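Local coordinates for protein beta-galactosidase (Marinomonas sp. ef1, PDB 6Y2K) that hydrolyses terminal beta-D-galactose residues from beta-galactosides as a cold-active, hexameric family GH42 enzyme from an Antarctic marine bacterium, at residues L58-T72 / Y128-D140. Residues are numbered along the deposited sequence; the frame is centred on the assembly and turned at random.
Sequences LDILHSQGLKVILGT and YGHHPAVASWQTD
Trp137 turns its ring beside its own backbone N (chi1 -67°), which lays the indole alongside Leu70, whose chi1 is not staggered (-132°). Leu70 CB sits over the face of the six-membered ring, 4.1 Å from its centroid, and CD1 comes to 3.3 Å from Trp137 CH2. That methyl also meets Tyr128 CB and Val134 CG2, while Leu58 CD1 comes within 3.4 Å of Tyr128 CD1, so helix 52-63, the end of helix 111-128 and the two strands share one apolar layer. An alanine at Trp137 would probably open a gap over Leu70 and leave Ser234 OG without the indole N-H.

Strands 67-71 and 134-138 are the parallel third and fourth of the TIM barrel. The pairing starts where Val68 N bonds Ala133 O at 2.8 Å; then Val68 O takes Ala135 N and, weakly, Ser136 N, a beta bulge that moves the register by one. Past it, Leu70 bonds strand 134-138 at both backbone groups, its N to Ser136 O and its O to Gln138 N. On the other face Ile69 CG2 rests 3.7 Å from Ser136 OG, which bonds Asp238 O; Trp311 and Met313 of strand 310-315 close over this face inside the barrel.

At the strands' N-terminal end Leu58 CB lies over the face of the His131 ring, whose ND1 accepts Ala133 N in the ring plane; NE2 makes a weak bond to Asp59 OD1. At the other end Thr72 OG1 takes Asp140 N at 2.8 Å, nearly straight (169°), and also bonds Gln226. So a hydrogen-bonded strand pair carries an apolar layer on the face bearing Leu70, Val134 and Trp137; Leu58 packing joins the helix, the side-chain bond there being weak, while the far end is tied firmly, Asp140 also bonding Thr74 and salt-bridging Arg104.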
loop_
_atom_site.group_PDB
_atom_site.type_symbol
_atom_site.label_atom_id
_atom_site.label_comp_id
_atom_site.label_asym_id
_atom_site.label_seq_id
_atom_site.Cartn_x
_atom_site.Cartn_y
_atom_site.Cartn_z
ATOM N N LEU A 58 -52.137 34.656 -0.880
ATOM C CA LEU A 58 -52.935 33.659 -0.172
ATOM C C LEU A 58 -54.243 33.367 -0.923
ATOM O O LEU A 58 -54.644 32.212 -1.019
ATOM C CB LEU A 58 -53.240 34.094 1.259
ATOM C CG LEU A 58 -52.071 34.209 2.245
ATOM C CD1 LEU A 58 -52.559 34.777 3.567
ATOM C CD2 LEU A 58 -51.404 32.866 2.468
ATOM N N ASP A 59 -54.887 34.401 -1.470
ATOM C CA ASP A 59 -56.122 34.191 -2.258
ATOM C C ASP A 59 -55.874 33.356 -3.518
ATOM O O ASP A 59 -56.654 32.455 -3.816
ATOM C CB ASP A 59 -56.818 35.523 -2.611
ATOM C CG ASP A 59 -57.543 36.157 -1.415
ATOM O OD1 ASP A 59 -57.691 35.520 -0.342
ATOM O OD2 ASP A 59 -57.977 37.320 -1.553
ATOM N N ILE A 60 -54.784 33.629 -4.234
ATOM C CA ILE A 60 -54.439 32.868 -5.440
ATOM C C ILE A 60 -54.181 31.389 -5.106
ATOM O O ILE A 60 -54.716 30.497 -5.773
ATOM C CB ILE A 60 -53.251 33.505 -6.205
ATOM C CG1 ILE A 60 -53.718 34.806 -6.881
ATOM C CG2 ILE A 60 -52.669 32.550 -7.253
ATOM C CD1 ILE A 60 -52.608 35.739 -7.305
ATOM N N LEU A 61 -53.387 31.143 -4.061
ATOM C CA LEU A 61 -53.100 29.779 -3.608
ATOM C C LEU A 61 -54.385 29.051 -3.177
ATOM O O LEU A 61 -54.588 27.892 -3.538
ATOM C CB LEU A 61 -52.071 29.788 -2.465
ATOM C CG LEU A 61 -50.676 30.307 -2.841
ATOM C CD1 LEU A 61 -49.845 30.593 -1.598
ATOM C CD2 LEU A 61 -49.958 29.324 -3.760
ATOM N N HIS A 62 -55.252 29.739 -2.431
ATOM C CA HIS A 62 -56.549 29.178 -2.028
ATOM C C HIS A 62 -57.430 28.801 -3.225
ATOM O O HIS A 62 -58.063 27.748 -3.217
ATOM C CB HIS A 62 -57.309 30.153 -1.132
ATOM C CG HIS A 62 -58.531 29.563 -0.501
ATOM N ND1 HIS A 62 -58.477 28.484 0.359
ATOM C CD2 HIS A 62 -59.839 29.903 -0.596
ATOM C CE1 HIS A 62 -59.700 28.184 0.761
ATOM N NE2 HIS A 62 -60.545 29.028 0.194
ATOM N N SER A 63 -57.441 29.649 -4.251
ATOM C CA SER A 63 -58.274 29.430 -5.446
ATOM C C SER A 63 -57.904 28.167 -6.246
ATOM O O SER A 63 -58.731 27.647 -7.002
ATOM C CB SER A 63 -58.220 30.649 -6.366
ATOM O OG SER A 63 -56.981 30.701 -7.052
ATOM N N GLN A 64 -56.668 27.687 -6.080
ATOM C CA GLN A 64 -56.224 26.427 -6.675
ATOM C C GLN A 64 -56.323 25.234 -5.728
ATOM O O GLN A 64 -55.873 24.148 -6.072
ATOM C CB GLN A 64 -54.788 26.583 -7.196
ATOM C CG GLN A 64 -54.673 27.637 -8.279
ATOM C CD GLN A 64 -55.523 27.318 -9.494
ATOM O OE1 GLN A 64 -55.596 26.167 -9.928
ATOM N NE2 GLN A 64 -56.164 28.333 -10.055
ATOM N N GLY A 65 -56.941 25.423 -4.562
ATOM C CA GLY A 65 -57.101 24.360 -3.567
ATOM C C GLY A 65 -55.870 24.049 -2.729
ATOM O O GLY A 65 -55.833 23.018 -2.066
ATOM N N LEU A 66 -54.878 24.941 -2.736
ATOM C CA LEU A 66 -53.641 24.740 -1.972
ATOM C C LEU A 66 -53.802 25.244 -0.547
ATOM O O LEU A 66 -54.293 26.353 -0.330
ATOM C CB LEU A 66 -52.470 25.449 -2.652
ATOM C CG LEU A 66 -52.203 24.950 -4.075
ATOM C CD1 LEU A 66 -51.376 25.945 -4.872
ATOM C CD2 LEU A 66 -51.542 23.575 -4.038
ATOM N N LYS A 67 -53.395 24.415 0.410
ATOM C CA LYS A 67 -53.410 24.749 1.824
ATOM C C LYS A 67 -52.087 25.397 2.196
ATOM O O LYS A 67 -51.034 24.891 1.824
ATOM C CB LYS A 67 -53.601 23.486 2.661
ATOM C CG LYS A 67 -54.973 22.847 2.525
ATOM C CD LYS A 67 -55.153 21.744 3.558
ATOM C CE LYS A 67 -56.612 21.338 3.700
ATOM N NZ LYS A 67 -57.188 20.916 2.393
ATOM N N VAL A 68 -52.132 26.500 2.940
ATOM C CA VAL A 68 -50.934 27.304 3.181
ATOM C C VAL A 68 -50.382 27.116 4.592
ATOM O O VAL A 68 -51.138 27.086 5.566
ATOM C CB VAL A 68 -51.181 28.796 2.886
ATOM C CG1 VAL A 68 -49.957 29.640 3.267
ATOM C CG2 VAL A 68 -51.508 28.978 1.406
ATOM N N ILE A 69 -49.055 26.978 4.672
ATOM C CA ILE A 69 -48.312 27.019 5.925
ATOM C C ILE A 69 -47.675 28.402 5.972
ATOM O O ILE A 69 -46.800 28.699 5.163
ATOM C CB ILE A 69 -47.195 25.944 5.980
ATOM C CG1 ILE A 69 -47.761 24.527 5.785
ATOM C CG2 ILE A 69 -46.421 26.035 7.295
ATOM C CD1 ILE A 69 -46.748 23.525 5.257
ATOM N N LEU A 70 -48.109 29.243 6.911
ATOM C CA LEU A 70 -47.656 30.634 6.972
ATOM C C LEU A 70 -46.503 30.731 7.972
ATOM O O LEU A 70 -46.650 30.346 9.125
ATOM C CB LEU A 70 -48.799 31.556 7.422
ATOM C CG LEU A 70 -49.091 32.848 6.659
ATOM C CD1 LEU A 70 -49.923 33.789 7.531
ATOM C CD2 LEU A 70 -47.862 33.553 6.101
ATOM N N GLY A 71 -45.361 31.242 7.536
ATOM C CA GLY A 71 -44.203 31.402 8.431
ATOM C C GLY A 71 -44.134 32.781 9.078
ATOM O O GLY A 71 -44.243 33.780 8.376
ATOM N N THR A 72 -43.941 32.845 10.401
ATOM C CA THR A 72 -43.640 34.114 11.055
ATOM C C THR A 72 -42.216 34.504 10.622
ATOM O O THR A 72 -41.352 33.635 10.512
ATOM C CB THR A 72 -43.763 34.094 12.606
ATOM O OG1 THR A 72 -42.764 33.250 13.200
ATOM C CG2 THR A 72 -45.148 33.649 13.030
ATOM N N TYR A 128 -54.301 37.237 9.610
ATOM C CA TYR A 128 -54.387 35.994 8.825
ATOM C C TYR A 128 -54.782 34.748 9.592
ATOM O O TYR A 128 -54.963 33.689 8.973
ATOM C CB TYR A 128 -53.047 35.721 8.126
ATOM C CG TYR A 128 -52.621 36.808 7.176
ATOM C CD1 TYR A 128 -53.300 37.025 5.983
ATOM C CD2 TYR A 128 -51.545 37.625 7.473
ATOM C CE1 TYR A 128 -52.903 38.023 5.109
ATOM C CE2 TYR A 128 -51.147 38.622 6.615
ATOM C CZ TYR A 128 -51.825 38.820 5.438
ATOM O OH TYR A 128 -51.388 39.815 4.609
ATOM N N GLY A 129 -54.925 34.851 10.914
ATOM C CA GLY A 129 -55.221 33.693 11.757
ATOM C C GLY A 129 -56.507 32.947 11.431
ATOM O O GLY A 129 -56.628 31.761 11.766
ATOM N N HIS A 130 -57.464 33.629 10.792
ATOM C CA HIS A 130 -58.723 32.997 10.338
ATOM C C HIS A 130 -58.916 32.996 8.820
ATOM O O HIS A 130 -60.008 32.729 8.328
ATOM C CB HIS A 130 -59.916 33.659 11.039
ATOM C CG HIS A 130 -59.878 33.518 12.527
ATOM N ND1 HIS A 130 -60.172 34.556 13.383
ATOM C CD2 HIS A 130 -59.553 32.467 13.313
ATOM C CE1 HIS A 130 -60.042 34.146 14.632
ATOM N NE2 HIS A 130 -59.664 32.881 14.618
ATOM N N HIS A 131 -57.843 33.249 8.075
ATOM C CA HIS A 131 -57.894 33.218 6.623
ATOM C C HIS A 131 -58.120 31.759 6.192
ATOM O O HIS A 131 -57.451 30.864 6.721
ATOM C CB HIS A 131 -56.592 33.773 6.049
ATOM C CG HIS A 131 -56.661 34.092 4.592
ATOM N ND1 HIS A 131 -56.759 33.122 3.625
ATOM C CD2 HIS A 131 -56.632 35.276 3.934
ATOM C CE1 HIS A 131 -56.805 33.692 2.435
ATOM N NE2 HIS A 131 -56.727 34.999 2.595
ATOM N N PRO A 132 -59.071 31.504 5.258
ATOM C CA PRO A 132 -59.382 30.117 4.890
ATOM C C PRO A 132 -58.268 29.352 4.161
ATOM O O PRO A 132 -58.304 28.126 4.124
ATOM C CB PRO A 132 -60.628 30.247 3.991
ATOM C CG PRO A 132 -60.593 31.642 3.478
ATOM C CD PRO A 132 -59.945 32.468 4.556
ATOM N N ALA A 133 -57.319 30.069 3.565
ATOM C CA ALA A 133 -56.103 29.466 2.991
ATOM C C ALA A 133 -55.121 28.929 4.037
ATOM O O ALA A 133 -54.382 28.003 3.747
ATOM C CB ALA A 133 -55.375 30.471 2.089
ATOM N N VAL A 134 -55.097 29.511 5.232
ATOM C CA VAL A 134 -54.052 29.199 6.212
ATOM C C VAL A 134 -54.439 27.968 7.024
ATOM O O VAL A 134 -55.377 28.009 7.819
ATOM C CB VAL A 134 -53.749 30.403 7.127
ATOM C CG1 VAL A 134 -52.706 30.047 8.187
ATOM C CG2 VAL A 134 -53.269 31.583 6.297
ATOM N N ALA A 135 -53.713 26.871 6.799
ATOM C CA ALA A 135 -53.941 25.613 7.504
ATOM C C ALA A 135 -52.993 25.414 8.683
ATOM O O ALA A 135 -53.289 24.633 9.593
ATOM C CB ALA A 135 -53.809 24.457 6.529
ATOM N N SER A 136 -51.875 26.143 8.680
ATOM C CA SER A 136 -50.775 25.888 9.596
ATOM C C SER A 136 -49.872 27.108 9.720
ATOM O O SER A 136 -49.826 27.936 8.806
ATOM C CB SER A 136 -49.972 24.696 9.058
ATOM O OG SER A 136 -48.760 24.509 9.763
ATOM N N TRP A 137 -49.147 27.209 10.837
ATOM C CA TRP A 137 -48.113 28.234 11.002
ATOM C C TRP A 137 -46.777 27.599 11.338
ATOM O O TRP A 137 -46.721 26.723 12.201
ATOM C CB TRP A 137 -48.461 29.199 12.138
ATOM C CG TRP A 137 -49.648 30.088 11.910
ATOM C CD1 TRP A 137 -50.959 29.757 12.071
ATOM C CD2 TRP A 137 -49.625 31.462 11.521
ATOM N NE1 TRP A 137 -51.754 30.835 11.796
ATOM C CE2 TRP A 137 -50.962 31.900 11.463
ATOM C CE3 TRP A 137 -48.599 32.373 11.229
ATOM C CZ2 TRP A 137 -51.309 33.213 11.119
ATOM C CZ3 TRP A 137 -48.941 33.680 10.888
ATOM C CH2 TRP A 137 -50.285 34.085 10.829
ATOM N N GLN A 138 -45.712 28.055 10.674
ATOM C CA GLN A 138 -44.330 27.748 11.079
ATOM C C GLN A 138 -43.801 28.921 11.889
ATOM O O GLN A 138 -43.782 30.053 11.395
ATOM C CB GLN A 138 -43.422 27.536 9.860
ATOM C CG GLN A 138 -41.952 27.285 10.220
ATOM C CD GLN A 138 -41.060 27.150 9.007
ATOM O OE1 GLN A 138 -41.108 26.141 8.317
ATOM N NE2 GLN A 138 -40.234 28.165 8.746
ATOM N N THR A 139 -43.366 28.668 13.122
ATOM C CA THR A 139 -42.714 29.705 13.926
ATOM C C THR A 139 -41.271 29.900 13.462
ATOM O O THR A 139 -40.513 28.944 13.403
ATOM C CB THR A 139 -42.708 29.352 15.417
ATOM O OG1 THR A 139 -42.181 28.032 15.599
ATOM C CG2 THR A 139 -44.124 29.424 15.981
ATOM N N ASP A 140 -40.903 31.128 13.108
ATOM C CA ASP A 140 -39.505 31.469 12.828
ATOM C C ASP A 140 -38.999 30.573 11.653
ATOM O O ASP A 140 -39.762 30.308 10.699
ATOM C CB ASP A 140 -38.705 31.337 14.145
ATOM C CG ASP A 140 -37.375 32.103 14.154
ATOM O OD1 ASP A 140 -36.352 31.500 13.727
ATOM O OD2 ASP A 140 -37.334 33.253 14.660
#